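Side-chain contacts in mitotic checkpoint control protein kinase BUB1 (Drosophila melanogaster, PDB 6JKK), which probably binds ATP and acts as a protein kinase in the mitotic checkpoint at the kinetochore, this chain being its kinase domain: residues Ser17-Ile22 with Glu94-Leu99; Leu167-His172 with Asp186-Met191. All blocks are in the same frame, centred on the assembly; numbering follows the deposited sequence. Where two conformers were deposited one is given.

How the contacts relate
Near the N terminus, helix 12-21 lies ahead of the first strands of the chain. Contact 1 brings it onto helix 92-104, the C helix of the kinase N lobe. The loop closed this way holds much of the N-lobe sheet, including the strand with Lys85. Contact 2 opens only after contact 1 has closed. Its loop is short: it runs from helix 156-175 through the catalytic loop to strand 188-190, inside the C lobe. The two contacts therefore follow in series and neither nest nor cross. Their centres are about 22 Å apart and their atoms do not touch. Contact 1 ties an N-terminal extension to the N lobe, while contact 2 packs the C-lobe core.

Contact 1: residues Ser17-Ile22 with Glu94-Leu99; sequences SLLESI and EFYICL
Leu19 and Ile22 both pack on Tyr96, joining helix 12-21 to the C helix, 92-104. Leu18 turns to Trp93 of that helix instead, and its carbonyl O accepts a bond from Ser21 OG at 2.6 Å. Leu19 reaches over with one branch. Its CD2 lies 3.9 Å from Tyr96 CB and just as near CG, at the root of the ring. Its side chain also meets Tyr92, Trp93 and Phe24. Ile22 follows the helix. Its CG1 sits between the backbone N and the carbonyl carbon (chi1 64°), and the chain then extends to carry CD1 across the Tyr96 side chain at about a right angle. CD1 comes within 3.3 Å of Tyr96 CE1, a tight approach. The Tyr96 hydroxyl, beyond the ring, is hydrogen-bonded to Asp213. With an alanine in place of Tyr96, Ile22 CD1 would probably lose the ring it rests on, Leu19 CD2 would keep only CB, and Asp213 would lose the hydroxyl. Two residues earlier, Glu94 forms the salt bridge to Lys85 expected of an inward C helix. The chemistry is thus apolar at the interface, with the polar end of Tyr96 bonded beyond it.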
loop_
_atom_site.group_PDB
_atom_site.type_symbol
_atom_site.label_atom_id
_atom_site.label_comp_id
_atom_site.label_asym_id
_atom_site.label_seq_id
_atom_site.Cartn_x
_atom_site.Cartn_y
_atom_site.Cartn_z
ATOM N N SER A 17 -1.588 -1.728 -24.453
ATOM C CA SER A 17 -1.763 -0.572 -25.330
ATOM C C SER A 17 -1.115 0.680 -24.749
ATOM O O SER A 17 -0.426 1.420 -25.455
ATOM C CB SER A 17 -3.251 -0.316 -25.584
ATOM O OG SER A 17 -3.492 1.047 -25.886
ATOM N N LEU A 18 -1.338 0.908 -23.458
ATOM C CA LEU A 18 -0.808 2.092 -22.788
ATOM C C LEU A 18 0.717 2.091 -22.773
ATOM O O LEU A 18 1.351 3.105 -23.086
ATOM C CB LEU A 18 -1.354 2.190 -21.362
ATOM C CG LEU A 18 -2.850 2.480 -21.228
ATOM C CD1 LEU A 18 -3.309 2.337 -19.786
ATOM C CD2 LEU A 18 -3.168 3.865 -21.756
ATOM N N LEU A 19 1.299 0.951 -22.407
ATOM C CA LEU A 19 2.754 0.818 -22.349
ATOM C C LEU A 19 3.374 0.998 -23.732
ATOM O O LEU A 19 4.446 1.600 -23.878
ATOM C CB LEU A 19 3.152 -0.534 -21.749
ATOM C CG LEU A 19 2.795 -0.700 -20.270
ATOM C CD1 LEU A 19 3.231 -2.062 -19.745
ATOM C CD2 LEU A 19 3.427 0.421 -19.453
ATOM N N GLU A 20 2.702 0.479 -24.753
ATOM C CA GLU A 20 3.198 0.646 -26.114
ATOM C C GLU A 20 3.055 2.094 -26.581
ATOM O O GLU A 20 3.891 2.588 -27.335
ATOM C CB GLU A 20 2.514 -0.337 -27.074
ATOM C CG GLU A 20 3.145 -1.729 -27.053
ATOM C CD GLU A 20 2.173 -2.828 -27.441
ATOM O OE1 GLU A 20 1.081 -2.501 -27.950
ATOM O OE2 GLU A 20 2.500 -4.017 -27.231
ATOM N N SER A 21 2.018 2.781 -26.107
ATOM C CA SER A 21 1.779 4.167 -26.517
ATOM C C SER A 21 2.888 5.108 -26.031
ATOM O O SER A 21 3.116 6.169 -26.616
ATOM C CB SER A 21 0.414 4.659 -26.025
ATOM O OG SER A 21 0.454 5.004 -24.654
ATOM N N ILE A 22 3.582 4.708 -24.970
ATOM C CA ILE A 22 4.666 5.515 -24.419
ATOM C C ILE A 22 6.040 4.872 -24.627
ATOM O O ILE A 22 7.025 5.302 -24.015
ATOM C CB ILE A 22 4.469 5.769 -22.917
ATOM C CG1 ILE A 22 4.528 4.450 -22.141
ATOM C CG2 ILE A 22 3.148 6.485 -22.663
ATOM C CD1 ILE A 22 4.461 4.627 -20.662
ATOM N N GLU A 94 3.886 -2.993 -13.380
ATOM C CA GLU A 94 4.355 -2.691 -12.036
ATOM C C GLU A 94 5.643 -1.852 -12.055
ATOM O O GLU A 94 5.778 -0.892 -11.291
ATOM C CB GLU A 94 4.549 -3.981 -11.240
ATOM C CG GLU A 94 5.162 -3.770 -9.872
ATOM C CD GLU A 94 5.139 -5.033 -9.054
ATOM O OE1 GLU A 94 4.686 -6.072 -9.581
ATOM O OE2 GLU A 94 5.565 -4.980 -7.888
ATOM N N PHE A 95 6.568 -2.201 -12.949
ATOM C CA PHE A 95 7.828 -1.479 -13.093
ATOM C C PHE A 95 7.522 -0.052 -13.552
ATOM O O PHE A 95 8.067 0.911 -13.003
ATOM C CB PHE A 95 8.748 -2.210 -14.090
ATOM C CG PHE A 95 10.197 -1.769 -14.053
ATOM C CD1 PHE A 95 10.714 -1.070 -12.966
ATOM C CD2 PHE A 95 11.042 -2.047 -15.131
ATOM C CE1 PHE A 95 12.052 -0.663 -12.946
ATOM C CE2 PHE A 95 12.377 -1.647 -15.122
ATOM C CZ PHE A 95 12.885 -0.951 -14.033
ATOM N N TYR A 96 6.623 0.090 -14.526
ATOM C CA TYR A 96 6.224 1.418 -15.005
ATOM C C TYR A 96 5.698 2.317 -13.881
ATOM O O TYR A 96 6.165 3.446 -13.724
ATOM C CB TYR A 96 5.169 1.322 -16.122
ATOM C CG TYR A 96 4.471 2.652 -16.377
ATOM C CD1 TYR A 96 5.082 3.648 -17.130
ATOM C CD2 TYR A 96 3.206 2.913 -15.849
ATOM C CE1 TYR A 96 4.456 4.874 -17.347
ATOM C CE2 TYR A 96 2.568 4.137 -16.062
ATOM C CZ TYR A 96 3.199 5.108 -16.814
ATOM O OH TYR A 96 2.579 6.320 -17.037
ATOM N N ILE A 97 4.729 1.819 -13.115
ATOM C CA ILE A 97 4.146 2.608 -12.027
ATOM C C ILE A 97 5.219 3.062 -11.035
ATOM O O ILE A 97 5.270 4.234 -10.651
ATOM C CB ILE A 97 3.045 1.826 -11.263
ATOM C CG1 ILE A 97 1.818 1.579 -12.155
ATOM C CG2 ILE A 97 2.663 2.566 -9.974
ATOM C CD1 ILE A 97 1.122 2.850 -12.663
ATOM N N CYS A 98 6.082 2.135 -10.632
ATOM C CA CYS A 98 7.110 2.435 -9.641
ATOM C C CYS A 98 8.098 3.467 -10.145
ATOM O O CYS A 98 8.495 4.371 -9.409
ATOM C CB CYS A 98 7.853 1.166 -9.238
ATOM S SG CYS A 98 6.883 0.110 -8.173
ATOM N N LEU A 99 8.494 3.336 -11.406
ATOM C CA LEU A 99 9.377 4.323 -12.013
ATOM C C LEU A 99 8.708 5.702 -11.988
ATOM O O LEU A 99 9.349 6.710 -11.654
ATOM C CB LEU A 99 9.712 3.912 -13.452
ATOM C CG LEU A 99 10.659 2.717 -13.593
ATOM C CD1 LEU A 99 10.655 2.177 -15.023
ATOM C CD2 LEU A 99 12.074 3.105 -13.177
#

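Contact 2: residues Leu167-His172 with Asp186-Met191; sequences LDIVDH and DNFLLM
Ile169 and Val170, on helix 156-175, pack against the Phe188 ring at the start of strand 188-190. This is the E helix of the kinase C lobe meeting the strand that follows the catalytic loop. Phe188 points at the helix. Its CG is anti to the carbonyl carbon (chi1 -75°), which sends the ring out from the strand with CZ and CE2 leading. Ile169 also points toward the strand. Its CG1 lies beside the backbone N (chi1 -67°) and CG2 anti to it, which brings both branches to the ring. CD1 and CG2 both come up to Phe188 CE2, at 4.1 and 4.3 Å, CD1 approaching the ring obliquely. Ile169 and Phe188 run antiparallel, each passing alongside the other. Val170 lies at the edge of the same ring. Its CG2 is near the ring plane, 4.4 Å from Phe188 CZ, a looser touch. All three side chains have further apolar neighbours: Ile169 meets Leu203, Val170 meets Leu249 and Leu252 of helix 246-261, and Phe188 meets Leu205 of the neighbouring strand.

Further along the helix, His172 folds back on the preceding turn. ND1 donates to Asp168 O at 2.9 Å, nearly straight at 163°, with the acceptor in the imidazole plane. His172 N reaches the same oxygen at 3.1 Å from the opposite face of the carbonyl. This carbonyl is therefore gripped twice by one residue, and the rotation of the imidazole is fixed. Asp168 and Asp171 bind Gln311 through their carboxylates.

Across the contact itself, all three touching side chains are buried and hydrocarbon. Helix and strand are thus joined here by shape and apolar burial, while the strand's backbone bonds go to Leu139, Gly137 and its sheet partner 203-205.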
loop_
_atom_site.group_PDB
_atom_site.type_symbol
_atom_site.label_atom_id
_atom_site.label_comp_id
_atom_site.label_asym_id
_atom_site.label_seq_id
_atom_site.Cartn_x
_atom_site.Cartn_y
_atom_site.Cartn_z
ATOM N N LEU A 167 -2.566 8.191 5.861
ATOM C CA LEU A 167 -3.270 9.274 5.184
ATOM C C LEU A 167 -2.285 10.163 4.433
ATOM O O LEU A 167 -2.567 10.610 3.319
ATOM C CB LEU A 167 -4.061 10.110 6.193
ATOM C CG LEU A 167 -5.426 9.554 6.577
ATOM C CD1 LEU A 167 -5.871 10.123 7.918
ATOM C CD2 LEU A 167 -6.431 9.864 5.484
ATOM N N ASP A 168 -1.134 10.428 5.043
ATOM C CA ASP A 168 -0.139 11.303 4.414
ATOM C C ASP A 168 0.418 10.626 3.164
ATOM O O ASP A 168 0.604 11.263 2.128
ATOM C CB ASP A 168 0.996 11.612 5.398
ATOM C CG ASP A 168 1.453 13.064 5.345
ATOM O OD1 ASP A 168 0.740 13.912 4.757
ATOM O OD2 ASP A 168 2.522 13.358 5.927
ATOM N N ILE A 169 0.669 9.324 3.261
ATOM C CA ILE A 169 1.239 8.578 2.137
ATOM C C ILE A 169 0.274 8.522 0.949
ATOM O O ILE A 169 0.675 8.725 -0.202
ATOM C CB ILE A 169 1.649 7.151 2.576
ATOM C CG1 ILE A 169 2.826 7.223 3.557
ATOM C CG2 ILE A 169 2.020 6.297 1.375
ATOM C CD1 ILE A 169 3.113 5.907 4.293
ATOM N N VAL A 170 -0.998 8.261 1.232
ATOM C CA VAL A 170 -2.019 8.193 0.187
ATOM C C VAL A 170 -2.277 9.570 -0.426
ATOM O O VAL A 170 -2.428 9.700 -1.647
ATOM C CB VAL A 170 -3.324 7.580 0.749
ATOM C CG1 VAL A 170 -4.453 7.642 -0.268
ATOM C CG2 VAL A 170 -3.070 6.148 1.164
ATOM N N ASP A 171 -2.331 10.599 0.421
ATOM C CA ASP A 171 -2.520 11.967 -0.056
ATOM C C ASP A 171 -1.442 12.343 -1.075
ATOM O O ASP A 171 -1.742 12.854 -2.158
ATOM C CB ASP A 171 -2.510 12.941 1.128
ATOM C CG ASP A 171 -3.143 14.287 0.796
ATOM O OD1 ASP A 171 -4.150 14.323 0.053
ATOM O OD2 ASP A 171 -2.636 15.316 1.292
ATOM N N HIS A 172 -0.183 12.074 -0.745
ATOM C CA HIS A 172 0.905 12.394 -1.665
ATOM C C HIS A 172 0.868 11.520 -2.914
ATOM O O HIS A 172 1.250 11.968 -3.995
ATOM C CB HIS A 172 2.266 12.272 -0.974
ATOM C CG HIS A 172 2.603 13.439 -0.096
ATOM N ND1 HIS A 172 2.155 13.549 1.204
ATOM C CD2 HIS A 172 3.339 14.550 -0.333
ATOM C CE1 HIS A 172 2.599 14.676 1.729
ATOM N NE2 HIS A 172 3.325 15.300 0.818
ATOM N N ASP A 186 -1.653 -5.673 4.232
ATOM C CA ASP A 186 -0.476 -6.343 3.670
ATOM C C ASP A 186 0.438 -5.406 2.883
ATOM O O ASP A 186 1.633 -5.683 2.715
ATOM C CB ASP A 186 -0.921 -7.456 2.715
ATOM C CG ASP A 186 -2.004 -8.332 3.296
ATOM O OD1 ASP A 186 -3.140 -7.842 3.487
ATOM O OD2 ASP A 186 -1.720 -9.525 3.539
ATOM N N ASN A 187 -0.119 -4.312 2.371
ATOM C CA ASN A 187 0.647 -3.450 1.472
ATOM C C ASN A 187 1.260 -2.209 2.109
ATOM O O ASN A 187 1.784 -1.340 1.405
ATOM C CB ASN A 187 -0.172 -3.105 0.226
ATOM C CG ASN A 187 -0.283 -4.281 -0.731
ATOM O OD1 ASN A 187 0.565 -5.180 -0.728
ATOM N ND2 ASN A 187 -1.328 -4.284 -1.552
ATOM N N PHE A 188 1.182 -2.124 3.440
ATOM C CA PHE A 188 2.022 -1.202 4.201
ATOM C C PHE A 188 3.038 -2.003 4.998
ATOM O O PHE A 188 2.669 -2.873 5.796
ATOM C CB PHE A 188 1.194 -0.333 5.161
ATOM C CG PHE A 188 0.424 0.760 4.477
ATOM C CD1 PHE A 188 -0.936 0.617 4.233
ATOM C CD2 PHE A 188 1.062 1.934 4.073
ATOM C CE1 PHE A 188 -1.657 1.620 3.597
ATOM C CE2 PHE A 188 0.346 2.948 3.432
ATOM C CZ PHE A 188 -1.017 2.785 3.196
ATOM N N LEU A 189 4.317 -1.720 4.769
ATOM C CA LEU A 189 5.377 -2.322 5.566
ATOM C C LEU A 189 5.787 -1.332 6.638
ATOM O O LEU A 189 5.805 -0.123 6.394
ATOM C CB LEU A 189 6.590 -2.661 4.694
ATOM C CG LEU A 189 6.414 -3.641 3.530
ATOM C CD1 LEU A 189 7.731 -3.828 2.781
ATOM C CD2 LEU A 189 5.879 -4.988 4.016
ATOM N N LEU A 190 6.116 -1.836 7.822
ATOM C CA LEU A 190 6.721 -0.993 8.852
ATOM C C LEU A 190 8.224 -1.104 8.693
ATOM O O LEU A 190 8.798 -2.181 8.891
ATOM C CB LEU A 190 6.300 -1.445 10.253
ATOM C CG LEU A 190 6.831 -0.639 11.442
ATOM C CD1 LEU A 190 6.319 0.776 11.387
ATOM C CD2 LEU A 190 6.417 -1.276 12.749
ATOM N N MET A 191 8.862 0.004 8.337
ATOM C CA MET A 191 10.272 -0.011 7.959
ATOM C C MET A 191 11.173 0.253 9.154
ATOM O O MET A 191 12.333 -0.172 9.177
ATOM C CB MET A 191 10.535 1.034 6.877
ATOM C CG MET A 191 9.672 0.852 5.646
ATOM S SD MET A 191 9.838 -0.812 4.971
ATOM C CE MET A 191 11.492 -0.728 4.286
#